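Side-chain contacts in dally-like, isoform A (Drosophila melanogaster, PDB 6XTZ), which binds Wnt proteins as a GPI-linked glypican of the cell surface and shields their palmitoleate lipid so that signalling can reach distant cells: residues Gly21-Ala24 and Ile25-Pro28; Ala84-Phe87 and Lys88-Thr92; Phe147-Leu150 and Tyr151-Phe155; Asn249-Val252 and Asn253-Gly257; Ser521-Ser524 and His525-Ala529. The protein carries 5 engineered substitutions. All blocks are in the same frame, centred on the assembly; numbering follows the deposited sequence.

Interaction 1. Residues Gly21-Ala24 and Ile25-Pro28; sequences GIDA and IEIP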
loop_
_atom_site.group_PDB
_atom_site.type_symbol
_atom_site.label_atom_id
_atom_site.label_comp_id
_atom_site.label_asym_id
_atom_site.label_seq_id
_atom_site.Cartn_x
_atom_site.Cartn_y
_atom_site.Cartn_z
ATOM N N GLY A 21 -27.182 -23.321 -16.793
ATOM C CA GLY A 21 -26.643 -24.664 -16.781
ATOM C C GLY A 21 -27.601 -25.748 -16.345
ATOM O O GLY A 21 -27.177 -26.900 -16.196
ATOM N N ILE A 22 -28.872 -25.423 -16.133
ATOM C CA ILE A 22 -29.865 -26.397 -15.696
ATOM C C ILE A 22 -30.468 -27.068 -16.921
ATOM O O ILE A 22 -30.959 -26.392 -17.834
ATOM C CB ILE A 22 -30.953 -25.727 -14.842
ATOM C CG1 ILE A 22 -30.323 -24.974 -13.667
ATOM C CG2 ILE A 22 -31.950 -26.760 -14.345
ATOM C CD1 ILE A 22 -31.317 -24.210 -12.821
ATOM N N ASP A 23 -30.433 -28.398 -16.943
ATOM C CA ASP A 23 -30.991 -29.140 -18.062
ATOM C C ASP A 23 -32.514 -29.049 -18.061
ATOM O O ASP A 23 -33.151 -28.921 -17.012
ATOM C CB ASP A 23 -30.552 -30.604 -18.006
ATOM C CG ASP A 23 -29.044 -30.761 -18.060
ATOM O OD1 ASP A 23 -28.382 -29.935 -18.722
ATOM O OD2 ASP A 23 -28.523 -31.711 -17.439
ATOM N N ALA A 24 -33.096 -29.120 -19.261
ATOM C CA ALA A 24 -34.544 -29.013 -19.400
ATOM C C ALA A 24 -35.281 -30.147 -18.701
ATOM O O ALA A 24 -36.465 -29.996 -18.381
ATOM C CB ALA A 24 -34.929 -28.976 -20.880
ATOM N N ILE A 25 -34.611 -31.275 -18.458
ATOM C CA ILE A 25 -35.252 -32.385 -17.761
ATOM C C ILE A 25 -35.543 -32.008 -16.313
ATOM O O ILE A 25 -36.589 -32.369 -15.760
ATOM C CB ILE A 25 -34.379 -33.652 -17.852
ATOM C CG1 ILE A 25 -34.216 -34.097 -19.309
ATOM C CG2 ILE A 25 -34.973 -34.779 -17.019
ATOM C CD1 ILE A 25 -32.972 -33.556 -19.992
ATOM N N GLU A 26 -34.633 -31.265 -15.681
ATOM C CA GLU A 26 -34.805 -30.879 -14.286
ATOM C C GLU A 26 -35.809 -29.750 -14.101
ATOM O O GLU A 26 -36.354 -29.599 -13.004
ATOM C CB GLU A 26 -33.461 -30.456 -13.687
ATOM C CG GLU A 26 -32.304 -31.389 -14.001
ATOM C CD GLU A 26 -31.006 -30.937 -13.358
ATOM O OE1 GLU A 26 -31.067 -30.263 -12.308
ATOM O OE2 GLU A 26 -29.927 -31.247 -13.905
ATOM N N ILE A 27 -36.063 -28.959 -15.139
ATOM C CA ILE A 27 -36.900 -27.765 -15.024
ATOM C C ILE A 27 -38.364 -28.169 -14.907
ATOM O O ILE A 27 -38.915 -28.780 -15.834
ATOM C CB ILE A 27 -36.685 -26.820 -16.216
ATOM C CG1 ILE A 27 -35.212 -26.433 -16.330
ATOM C CG2 ILE A 27 -37.555 -25.581 -16.076
ATOM C CD1 ILE A 27 -34.908 -25.540 -17.508
ATOM N N PRO A 28 -39.033 -27.849 -13.799
ATOM C CA PRO A 28 -40.464 -28.157 -13.692
ATOM C C PRO A 28 -41.275 -27.263 -14.617
ATOM O O PRO A 28 -41.079 -26.047 -14.662
ATOM C CB PRO A 28 -40.777 -27.880 -12.217
ATOM C CG PRO A 28 -39.765 -26.868 -11.810
ATOM C CD PRO A 28 -38.516 -27.191 -12.588
#
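Two overlapping type I turns, Asp-23 to Glu-26 and Ala-24 to Ile-27, bend the loop that leaves helix 14-19, just beyond the Schellman motif in which Gly-21, with positive phi, ends that helix. The turns are loosely held: Asp-23 O receives weak bonds from Glu-26 N at 3.1 Å and from Ile-27 N at 3.5 Å, and Ala-24 O receives a third weak bond from Ile-27 N. Inside the bend, Ile-22 turns its CG2 branch to CG1 of Ile-27, 3.8 Å away, while CB of Glu-26 approaches the same Ile-22 CG2 at 4.0 Å. CG1 of Ile-22 stands beside the backbone N (chi1 -55°), leaving CG2 anti to it, which sets this methyl beside Ile-27 CG1. Phe-17 of helix 14-19 touches Ile-22 and Ile-27, and Met-53 and Met-57 of helix 51-110 cover Ile-22, so the turn packs its apolar side on two helices. On the polar side the carboxylates of Asp-23 and Glu-26 stand nearly perpendicular, with planes 87° apart and OD2 of Asp-23 3.8 Å from OE2 of Glu-26. The other oxygen of Glu-26, OE1, makes a long, weak ion pair with Arg-56. Cutting Glu-26 back to an alanine would probably leave Arg-56 without this distant mate and Ile-22 CG2 without its contact to OE1, 4.1 Å away. Two like charges this close probably raise the proton affinity of one carboxylate slightly, an effect that Arg-56 would offset on the Glu-26 side.

Interaction 2. Residues Ala84-Phe87 and Lys88-Thr92; sequences ATKF and KDIFT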
loop_
_atom_site.group_PDB
_atom_site.type_symbol
_atom_site.label_atom_id
_atom_site.label_comp_id
_atom_site.label_asym_id
_atom_site.label_seq_id
_atom_site.Cartn_x
_atom_site.Cartn_y
_atom_site.Cartn_z
ATOM N N ALA A 84 6.724 -2.010 -6.919
ATOM C CA ALA A 84 7.618 -1.882 -5.773
ATOM C C ALA A 84 8.989 -2.469 -6.082
ATOM O O ALA A 84 10.015 -1.919 -5.664
ATOM C CB ALA A 84 7.005 -2.559 -4.549
ATOM N N THR A 85 9.026 -3.584 -6.817
ATOM C CA THR A 85 10.304 -4.176 -7.197
ATOM C C THR A 85 11.048 -3.292 -8.192
ATOM O O THR A 85 12.273 -3.144 -8.106
ATOM C CB THR A 85 10.084 -5.573 -7.780
ATOM O OG1 THR A 85 9.534 -6.429 -6.772
ATOM C CG2 THR A 85 11.396 -6.164 -8.280
ATOM N N LYS A 86 10.323 -2.701 -9.145
ATOM C CA LYS A 86 10.954 -1.781 -10.085
ATOM C C LYS A 86 11.480 -0.546 -9.366
ATOM O O LYS A 86 12.552 -0.031 -9.701
ATOM C CB LYS A 86 9.958 -1.386 -11.177
ATOM C CG LYS A 86 10.530 -0.453 -12.236
ATOM C CD LYS A 86 9.479 -0.068 -13.268
ATOM C CE LYS A 86 10.054 0.868 -14.322
ATOM N NZ LYS A 86 9.028 1.299 -15.314
ATOM N N PHE A 87 10.741 -0.064 -8.365
ATOM C CA PHE A 87 11.177 1.100 -7.601
ATOM C C PHE A 87 12.473 0.813 -6.853
ATOM O O PHE A 87 13.414 1.617 -6.881
ATOM C CB PHE A 87 10.072 1.523 -6.634
ATOM C CG PHE A 87 10.491 2.575 -5.650
ATOM C CD1 PHE A 87 10.501 3.914 -6.009
ATOM C CD2 PHE A 87 10.864 2.228 -4.360
ATOM C CE1 PHE A 87 10.879 4.884 -5.104
ATOM C CE2 PHE A 87 11.245 3.196 -3.450
ATOM C CZ PHE A 87 11.252 4.524 -3.823
ATOM N N LYS A 88 12.540 -0.334 -6.171
ATOM C CA LYS A 88 13.743 -0.676 -5.420
ATOM C C LYS A 88 14.938 -0.877 -6.345
ATOM O O LYS A 88 16.043 -0.410 -6.045
ATOM C CB LYS A 88 13.502 -1.931 -4.584
ATOM C CG LYS A 88 12.422 -1.777 -3.528
ATOM C CD LYS A 88 12.156 -3.103 -2.844
ATOM C CE LYS A 88 10.966 -3.022 -1.908
ATOM N NZ LYS A 88 10.655 -4.356 -1.329
ATOM N N ASP A 89 14.734 -1.567 -7.472
ATOM C CA ASP A 89 15.834 -1.816 -8.398
ATOM C C ASP A 89 16.376 -0.515 -8.979
ATOM O O ASP A 89 17.588 -0.375 -9.178
ATOM C CB ASP A 89 15.380 -2.748 -9.521
ATOM C CG ASP A 89 15.071 -4.149 -9.030
ATOM O OD1 ASP A 89 15.671 -4.575 -8.020
ATOM O OD2 ASP A 89 14.230 -4.827 -9.658
ATOM N N ILE A 90 15.493 0.443 -9.263
ATOM C CA ILE A 90 15.929 1.714 -9.834
ATOM C C ILE A 90 16.772 2.491 -8.831
ATOM O O ILE A 90 17.840 3.014 -9.166
ATOM C CB ILE A 90 14.715 2.534 -10.310
ATOM C CG1 ILE A 90 14.136 1.937 -11.594
ATOM C CG2 ILE A 90 15.099 3.992 -10.519
ATOM C CD1 ILE A 90 12.884 2.637 -12.086
ATOM N N PHE A 91 16.312 2.570 -7.579
ATOM C CA PHE A 91 17.059 3.317 -6.572
ATOM C C PHE A 91 18.341 2.594 -6.180
ATOM O O PHE A 91 19.357 3.236 -5.889
ATOM C CB PHE A 91 16.194 3.572 -5.338
ATOM C CG PHE A 91 16.806 4.547 -4.366
ATOM C CD1 PHE A 91 16.746 5.910 -4.607
ATOM C CD2 PHE A 91 17.450 4.104 -3.222
ATOM C CE1 PHE A 91 17.312 6.813 -3.725
ATOM C CE2 PHE A 91 18.017 5.003 -2.334
ATOM C CZ PHE A 91 17.946 6.359 -2.585
ATOM N N THR A 92 18.312 1.260 -6.152
ATOM C CA THR A 92 19.524 0.504 -5.854
ATOM C C THR A 92 20.586 0.738 -6.922
ATOM O O THR A 92 21.759 0.971 -6.610
ATOM C CB THR A 92 19.202 -0.985 -5.730
ATOM O OG1 THR A 92 18.219 -1.179 -4.706
ATOM C CG2 THR A 92 20.457 -1.771 -5.377
#
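Lys-88, Asp-89, Ile-90 and Phe-91 each give their N-H to the carbonyl four residues back, Lys-88 N to Ala-84 O at 3.0 Å being representative, in regular alpha-helical geometry. This is part of the long helix 51-110 of the elongated, all-helical glypican core. Lys-86 and Ile-90 lie side by side and point the same way, CD1 of Ile-90 resting 3.9 Å from CG of Lys-86. Thr-85 and Asp-89 run alongside each other too, CG2 of the threonine 3.4 Å from OD2 of the aspartate. Phe-87 and Phe-91 follow one another on the buried side: Phe-87 meets Tyr-203 of helix 185-216 edge-to-face, and Phe-91 packs on Phe-132 and Leu-442, its side chain about 5 Å from the bound O-palmitoleoyl serine. Lys-88 sets its CG over Ala-84 O at 3.2 Å, CG being anti to its own carbonyl carbon (chi1 -63°), and the extended chain delivers NZ to a hydrogen bond with Thr-208. One turn on, Lys-88 O accepts twice: from Thr-92 N, and from Thr-92 OG1 at 2.7 Å, the hydroxyl standing 42° out of the carbonyl plane.

Interaction 3. Residues Phe147-Leu150 and Tyr151-Phe155; sequences FNTL and YQKMF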
loop_
_atom_site.group_PDB
_atom_site.type_symbol
_atom_site.label_atom_id
_atom_site.label_comp_id
_atom_site.label_asym_id
_atom_site.label_seq_id
_atom_site.Cartn_x
_atom_site.Cartn_y
_atom_site.Cartn_z
ATOM N N PHE A 147 31.044 12.983 9.723
ATOM C CA PHE A 147 31.603 14.325 9.830
ATOM C C PHE A 147 32.598 14.432 10.977
ATOM O O PHE A 147 33.534 15.235 10.906
ATOM C CB PHE A 147 30.484 15.353 9.992
ATOM C CG PHE A 147 29.699 15.592 8.736
ATOM C CD1 PHE A 147 30.246 16.324 7.695
ATOM C CD2 PHE A 147 28.419 15.084 8.594
ATOM C CE1 PHE A 147 29.529 16.547 6.535
ATOM C CE2 PHE A 147 27.698 15.301 7.435
ATOM C CZ PHE A 147 28.252 16.032 6.405
ATOM N N ASN A 148 32.418 13.635 12.034
ATOM C CA ASN A 148 33.395 13.621 13.119
ATOM C C ASN A 148 34.766 13.188 12.612
ATOM O O ASN A 148 35.788 13.776 12.985
ATOM C CB ASN A 148 32.925 12.699 14.244
ATOM C CG ASN A 148 33.893 12.665 15.412
ATOM O OD1 ASN A 148 34.815 11.850 15.446
ATOM N ND2 ASN A 148 33.686 13.552 16.377
ATOM N N THR A 149 34.803 12.160 11.761
ATOM C CA THR A 149 36.061 11.755 11.143
ATOM C C THR A 149 36.622 12.869 10.269
ATOM O O THR A 149 37.832 13.123 10.273
ATOM C CB THR A 149 35.859 10.477 10.330
ATOM O OG1 THR A 149 35.413 9.425 11.194
ATOM C CG2 THR A 149 37.155 10.053 9.658
ATOM N N LEU A 150 35.754 13.553 9.520
ATOM C CA LEU A 150 36.200 14.705 8.742
ATOM C C LEU A 150 36.684 15.830 9.648
ATOM O O LEU A 150 37.645 16.533 9.316
ATOM C CB LEU A 150 35.072 15.195 7.833
ATOM C CG LEU A 150 35.074 14.712 6.380
ATOM C CD1 LEU A 150 35.201 13.202 6.303
ATOM C CD2 LEU A 150 33.817 15.181 5.664
ATOM N N TYR A 151 36.029 16.018 10.797
ATOM C CA TYR A 151 36.475 17.034 11.744
ATOM C C TYR A 151 37.883 16.739 12.242
ATOM O O TYR A 151 38.693 17.656 12.424
ATOM C CB TYR A 151 35.504 17.125 12.923
ATOM C CG TYR A 151 34.124 17.646 12.582
ATOM C CD1 TYR A 151 33.879 18.310 11.386
ATOM C CD2 TYR A 151 33.063 17.476 13.464
ATOM C CE1 TYR A 151 32.617 18.786 11.078
ATOM C CE2 TYR A 151 31.801 17.949 13.166
ATOM C CZ TYR A 151 31.582 18.603 11.972
ATOM O OH TYR A 151 30.322 19.073 11.674
ATOM N N GLN A 152 38.194 15.461 12.468
ATOM C CA GLN A 152 39.518 15.089 12.956
ATOM C C GLN A 152 40.578 15.304 11.884
ATOM O O GLN A 152 41.637 15.884 12.150
ATOM C CB GLN A 152 39.513 13.635 13.424
ATOM C CG GLN A 152 38.535 13.346 14.548
ATOM C CD GLN A 152 38.564 11.895 14.983
ATOM O OE1 GLN A 152 39.628 11.332 15.238
ATOM N NE2 GLN A 152 37.391 11.279 15.061
ATOM N N LYS A 153 40.312 14.835 10.661
ATOM C CA LYS A 153 41.283 14.992 9.583
ATOM C C LYS A 153 41.488 16.459 9.228
ATOM O O LYS A 153 42.613 16.884 8.939
ATOM C CB LYS A 153 40.837 14.198 8.356
ATOM C CG LYS A 153 41.110 12.712 8.464
ATOM C CD LYS A 153 40.529 11.947 7.290
ATOM C CE LYS A 153 41.151 10.568 7.192
ATOM N NZ LYS A 153 41.183 9.881 8.509
ATOM N N MET A 154 40.413 17.250 9.249
ATOM C CA MET A 154 40.541 18.675 8.970
ATOM C C MET A 154 41.344 19.397 10.042
ATOM O O MET A 154 41.872 20.483 9.781
ATOM C CB MET A 154 39.158 19.311 8.836
ATOM C CG MET A 154 39.098 20.451 7.836
ATOM S SD MET A 154 39.411 19.896 6.149
ATOM C CE MET A 154 39.332 21.455 5.268
ATOM N N PHE A 155 41.450 18.816 11.238
ATOM C CA PHE A 155 42.235 19.420 12.307
ATOM C C PHE A 155 43.715 19.075 12.195
ATOM O O PHE A 155 44.565 19.875 12.600
ATOM C CB PHE A 155 41.685 18.978 13.664
ATOM C CG PHE A 155 42.592 19.287 14.821
ATOM C CD1 PHE A 155 42.685 20.575 15.322
ATOM C CD2 PHE A 155 43.340 18.285 15.415
ATOM C CE1 PHE A 155 43.517 20.858 16.389
ATOM C CE2 PHE A 155 44.172 18.561 16.482
ATOM C CZ PHE A 155 44.262 19.850 16.969
#
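A CH-pi contact and an amide-to-amide hydrogen bond, each between residues one turn apart, link Phe-147 to Tyr-151 and Asn-148 to Gln-152 on helix 139-158, near the end of the molecule that lies farthest from the 21-28 loop. CB of Phe-147 sits over the face of the Tyr-151 ring, 4.3 Å from its centroid. The carbonyl oxygen of Phe-147, which also accepts the backbone N-H of Tyr-151, lies over a face as well, 3.0 Å above the plane toward the rim. A chi1 of -67° folds the tyrosine back along the helix, on the side of its own backbone N, and lays the ring beneath that turn; Phe-182 meets it edge-to-face, and Pro-186 of helix 185-216 touches both Phe-147 and Tyr-151. The Phe-147 side chain itself comes within about 4 Å of the bound O-palmitoleoyl serine. Asn-148 and Gln-152 reach across with their amide planes 72° apart. NE2 of the glutamine donates to OD1 of the asparagine at 2.7 Å, in a bent bond of 138° at the hydrogen. Ser-173 of helix 169-176 also bonds OD1, and that helix touches both side chains. Lys-153 runs alongside Thr-149, then bends at its last torsion to carry NZ to the hydroxyl of Tyr-119. Because OD1 of the buried Asn-148 has two partners and its ND2 is hydrogen-bonded as well, the amide is probably held against flipping and so helps position the Gln-152 amide, while the bond to Ser-173 ties helix 139-158 to helix 169-176.

Interaction 4. Residues Asn249-Val252 and Asn253-Gly257; sequences NYCV and NVIKG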
loop_
_atom_site.group_PDB
_atom_site.type_symbol
_atom_site.label_atom_id
_atom_site.label_comp_id
_atom_site.label_asym_id
_atom_site.label_seq_id
_atom_site.Cartn_x
_atom_site.Cartn_y
_atom_site.Cartn_z
ATOM N N ASN A 249 -28.862 -1.192 -5.894
ATOM C CA ASN A 249 -28.622 -1.016 -4.465
ATOM C C ASN A 249 -28.853 -2.308 -3.693
ATOM O O ASN A 249 -28.161 -2.572 -2.703
ATOM C CB ASN A 249 -29.509 0.103 -3.920
ATOM C CG ASN A 249 -29.082 1.474 -4.410
ATOM O OD1 ASN A 249 -28.203 1.596 -5.264
ATOM N ND2 ASN A 249 -29.706 2.516 -3.873
ATOM N N TYR A 250 -29.814 -3.123 -4.130
ATOM C CA TYR A 250 -30.014 -4.432 -3.520
ATOM C C TYR A 250 -28.795 -5.323 -3.736
ATOM O O TYR A 250 -28.303 -5.959 -2.796
ATOM C CB TYR A 250 -31.282 -5.076 -4.086
ATOM C CG TYR A 250 -31.557 -6.484 -3.605
ATOM C CD1 TYR A 250 -31.290 -6.863 -2.295
ATOM C CD2 TYR A 250 -32.107 -7.430 -4.461
ATOM C CE1 TYR A 250 -31.544 -8.151 -1.859
ATOM C CE2 TYR A 250 -32.370 -8.715 -4.033
ATOM C CZ TYR A 250 -32.086 -9.071 -2.732
ATOM O OH TYR A 250 -32.343 -10.353 -2.301
ATOM N N CYS A 251 -28.286 -5.367 -4.970
ATOM C CA CYS A 251 -27.081 -6.144 -5.246
ATOM C C CYS A 251 -25.891 -5.625 -4.446
ATOM O O CYS A 251 -25.126 -6.414 -3.880
ATOM C CB CYS A 251 -26.770 -6.119 -6.743
ATOM S SG CYS A 251 -25.267 -7.008 -7.217
ATOM N N VAL A 252 -25.718 -4.300 -4.390
ATOM C CA VAL A 252 -24.564 -3.733 -3.694
ATOM C C VAL A 252 -24.601 -4.090 -2.213
ATOM O O VAL A 252 -23.574 -4.444 -1.620
ATOM C CB VAL A 252 -24.500 -2.208 -3.907
ATOM C CG1 VAL A 252 -23.435 -1.589 -3.014
ATOM C CG2 VAL A 252 -24.219 -1.889 -5.367
ATOM N N ASN A 253 -25.782 -4.015 -1.595
ATOM C CA ASN A 253 -25.896 -4.350 -0.179
ATOM C C ASN A 253 -25.561 -5.812 0.084
ATOM O O ASN A 253 -24.993 -6.138 1.132
ATOM C CB ASN A 253 -27.302 -4.031 0.326
ATOM C CG ASN A 253 -27.519 -2.550 0.543
ATOM O OD1 ASN A 253 -26.581 -1.815 0.854
ATOM N ND2 ASN A 253 -28.758 -2.102 0.384
ATOM N N VAL A 254 -25.899 -6.703 -0.848
ATOM C CA VAL A 254 -25.610 -8.120 -0.657
ATOM C C VAL A 254 -24.111 -8.377 -0.763
ATOM O O VAL A 254 -23.520 -9.057 0.085
ATOM C CB VAL A 254 -26.405 -8.973 -1.661
ATOM C CG1 VAL A 254 -25.994 -10.435 -1.562
ATOM C CG2 VAL A 254 -27.897 -8.823 -1.411
ATOM N N ILE A 255 -23.472 -7.834 -1.801
ATOM C CA ILE A 255 -22.036 -8.039 -1.965
ATOM C C ILE A 255 -21.269 -7.386 -0.821
ATOM O O ILE A 255 -20.264 -7.927 -0.344
ATOM C CB ILE A 255 -21.565 -7.518 -3.334
ATOM C CG1 ILE A 255 -22.466 -8.050 -4.449
ATOM C CG2 ILE A 255 -20.126 -7.941 -3.590
ATOM C CD1 ILE A 255 -22.413 -9.549 -4.612
ATOM N N LYS A 256 -21.728 -6.218 -0.359
ATOM C CA LYS A 256 -21.093 -5.579 0.790
ATOM C C LYS A 256 -21.134 -6.484 2.016
ATOM O O LYS A 256 -20.174 -6.532 2.793
ATOM C CB LYS A 256 -21.761 -4.238 1.096
ATOM C CG LYS A 256 -21.270 -3.083 0.242
ATOM C CD LYS A 256 -21.719 -1.750 0.822
ATOM C CE LYS A 256 -21.022 -0.584 0.141
ATOM N NZ LYS A 256 -21.299 0.702 0.836
ATOM N N GLY A 257 -22.237 -7.210 2.204
ATOM C CA GLY A 257 -22.313 -8.133 3.323
ATOM C C GLY A 257 -21.441 -9.357 3.128
ATOM O O GLY A 257 -20.780 -9.814 4.064
#
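Tyr-250 packs closely on Val-254 at the tight side of this helical turn, whereas Val-252 and Lys-256 pair on a flank where the lysine is partly exposed. CE1 of Tyr-250 meets the CG2 branch of Val-254 obliquely to the ring at 3.7 Å. CG2 is anti to the carbonyl carbon of Val-254, a setting that folds it back to within 3.2 Å of Tyr-250 O. The sulfur of Cys-251 lies 4.1 Å from CG1 of Ile-255, and beneath them Ile-255 N gives Cys-251 O a nearly straight bond of 3.0 Å (172°). All this belongs to the short helix 248-258 of the disulfide-rich part of the glypican core: Cys-251 is bridged to Cys-468, and Met-233 of helix 224-234 touches both Tyr-250 and Cys-251. On the more open flank Lys-256 lies beside the buried Val-252, CE 4.1 Å from the valine CG1, and NZ passes on to the carbonyl of Thr-497. Asn-253 is buried, its CG 3.3 Å from Asn-249 O, while its amide grips a loop: OD1 takes the N-H of Thr-497, and ND2 bonds Ser-495 O and the hydroxyl of Tyr-492. A leucine in place of Asn-253 would probably leave the Thr-497 N-H, the Ser-495 carbonyl and the Tyr-492 hydroxyl without these mates and weaken the hold on that loop. Tyr-492 also brings its ring against that of Tyr-250.

Interaction 5. Residues Ser521-Ser524 and His525-Ala529; sequences SQLS and HLKNA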
loop_
_atom_site.group_PDB
_atom_site.type_symbol
_atom_site.label_atom_id
_atom_site.label_comp_id
_atom_site.label_asym_id
_atom_site.label_seq_id
_atom_site.Cartn_x
_atom_site.Cartn_y
_atom_site.Cartn_z
ATOM N N SER A 521 -4.001 -10.211 11.115
ATOM C CA SER A 521 -2.586 -9.975 10.843
ATOM C C SER A 521 -2.398 -9.072 9.630
ATOM O O SER A 521 -1.462 -8.264 9.592
ATOM C CB SER A 521 -1.860 -11.304 10.642
ATOM O OG SER A 521 -2.382 -12.003 9.528
ATOM N N GLN A 522 -3.272 -9.194 8.630
ATOM C CA GLN A 522 -3.193 -8.313 7.469
ATOM C C GLN A 522 -3.576 -6.887 7.836
ATOM O O GLN A 522 -3.011 -5.927 7.297
ATOM C CB GLN A 522 -4.089 -8.834 6.347
ATOM C CG GLN A 522 -3.425 -9.865 5.462
ATOM C CD GLN A 522 -2.845 -11.021 6.250
ATOM O OE1 GLN A 522 -3.553 -11.695 6.998
ATOM N NE2 GLN A 522 -1.546 -11.251 6.094
ATOM N N LEU A 523 -4.538 -6.731 8.743
ATOM C CA LEU A 523 -4.893 -5.400 9.218
ATOM C C LEU A 523 -3.756 -4.788 10.024
ATOM O O LEU A 523 -3.496 -3.583 9.928
ATOM C CB LEU A 523 -6.170 -5.477 10.051
ATOM C CG LEU A 523 -6.904 -4.170 10.330
ATOM C CD1 LEU A 523 -7.355 -3.529 9.029
ATOM C CD2 LEU A 523 -8.087 -4.439 11.241
ATOM N N SER A 524 -3.056 -5.607 10.813
ATOM C CA SER A 524 -1.968 -5.095 11.639
ATOM C C SER A 524 -0.767 -4.693 10.791
ATOM O O SER A 524 -0.120 -3.677 11.069
ATOM C CB SER A 524 -1.569 -6.141 12.679
ATOM O OG SER A 524 -0.534 -5.660 13.518
ATOM N N HIS A 525 -0.450 -5.478 9.758
ATOM C CA HIS A 525 0.656 -5.121 8.875
ATOM C C HIS A 525 0.346 -3.854 8.089
ATOM O O HIS A 525 1.223 -3.000 7.906
ATOM C CB HIS A 525 0.967 -6.274 7.920
ATOM C CG HIS A 525 1.536 -7.483 8.594
ATOM N ND1 HIS A 525 2.273 -7.412 9.756
ATOM C CD2 HIS A 525 1.477 -8.796 8.267
ATOM C CE1 HIS A 525 2.644 -8.627 10.116
ATOM N NE2 HIS A 525 2.173 -9.486 9.229
ATOM N N LEU A 526 -0.896 -3.714 7.616
ATOM C CA LEU A 526 -1.266 -2.518 6.867
ATOM C C LEU A 526 -1.199 -1.275 7.744
ATOM O O LEU A 526 -0.695 -0.232 7.311
ATOM C CB LEU A 526 -2.663 -2.681 6.269
ATOM C CG LEU A 526 -3.147 -1.531 5.384
ATOM C CD1 LEU A 526 -2.203 -1.324 4.210
ATOM C CD2 LEU A 526 -4.564 -1.781 4.897
ATOM N N LYS A 527 -1.697 -1.363 8.981
ATOM C CA LYS A 527 -1.607 -0.224 9.888
ATOM C C LYS A 527 -0.157 0.086 10.238
ATOM O O LYS A 527 0.210 1.252 10.420
ATOM C CB LYS A 527 -2.415 -0.489 11.159
ATOM C CG LYS A 527 -3.920 -0.522 10.958
ATOM C CD LYS A 527 -4.644 -0.793 12.269
ATOM C CE LYS A 527 -6.151 -0.848 12.070
ATOM N NZ LYS A 527 -6.870 -1.179 13.333
ATOM N N ASN A 528 0.680 -0.949 10.340
ATOM C CA ASN A 528 2.088 -0.736 10.658
ATOM C C ASN A 528 2.785 0.068 9.567
ATOM O O ASN A 528 3.613 0.940 9.858
ATOM C CB ASN A 528 2.785 -2.080 10.865
ATOM C CG ASN A 528 4.240 -1.927 11.251
ATOM O OD1 ASN A 528 4.628 -0.940 11.876
ATOM N ND2 ASN A 528 5.058 -2.905 10.878
ATOM N N ALA A 529 2.460 -0.209 8.301
ATOM C CA ALA A 529 3.053 0.552 7.206
ATOM C C ALA A 529 2.564 1.994 7.196
ATOM O O ALA A 529 3.305 2.895 6.785
ATOM C CB ALA A 529 2.747 -0.124 5.870
#
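His-525 lays its imidazole against the preceding turn of helix 513-538, with the carbonyl oxygen of Ser-521 over one face of the ring, 3.1 Å above its plane and displaced toward the rim. CG and CD2 are the ring atoms nearest that oxygen, each 3.3 Å from Ser-521 O. With chi1 at -68° the ring lies beside its own backbone N, swung back along the helix. The same oxygen also takes the backbone N-H of His-525 at 3.0 Å, and Val-213 of helix 185-216 touches this side chain. On nearly the opposite side of the helix, Leu-523 and Lys-527 cross obliquely: CE of the lysine passes CG of the leucine at 3.8 Å, and NZ runs on to 4.1 Å from the leucine CD2. Here the lysine is fully extended, its CG 3.3 Å from Leu-523 O, so its methylenes run past first a carbonyl and then an isobutyl group. Both side chains touch acidic residues of helix 263-283, Leu-523 on Glu-264 and Lys-527 on Glu-268, while the buried Leu-526 packs on Phe-265 of that helix. This part of helix 513-538 thus lies on two others of the bundle, with much of its own contact at the surface. The carbonyl over the imidazole face puts partial negative charge beside it, which is likely to ease protonation of His-525 a little, and the apolar methylenes of Lys-527, whose side chain also touches that of Glu-268, probably cover part of Leu-523.

From the N terminus the five contacts run in series, each closing within nine residues or fewer; none nests in or crosses another, and none touches another. Interaction 1 turns the loop between helices 14-19 and 51-110. Interaction 2 lies farther along helix 51-110, about 56 Å away between centres, against helices 185-216 and 441-455. Interaction 3, on helix 139-158, lies across the chain's centre from interactions 1 and 4, its centre about 88 Å from that of interaction 1. The chain then returns to interaction 4, about 29 Å from interaction 1 between centres, joining helix 248-258 to helices 224-234 and 459-467. Interaction 5 sets helix 513-538 on helices 185-216 and 263-283.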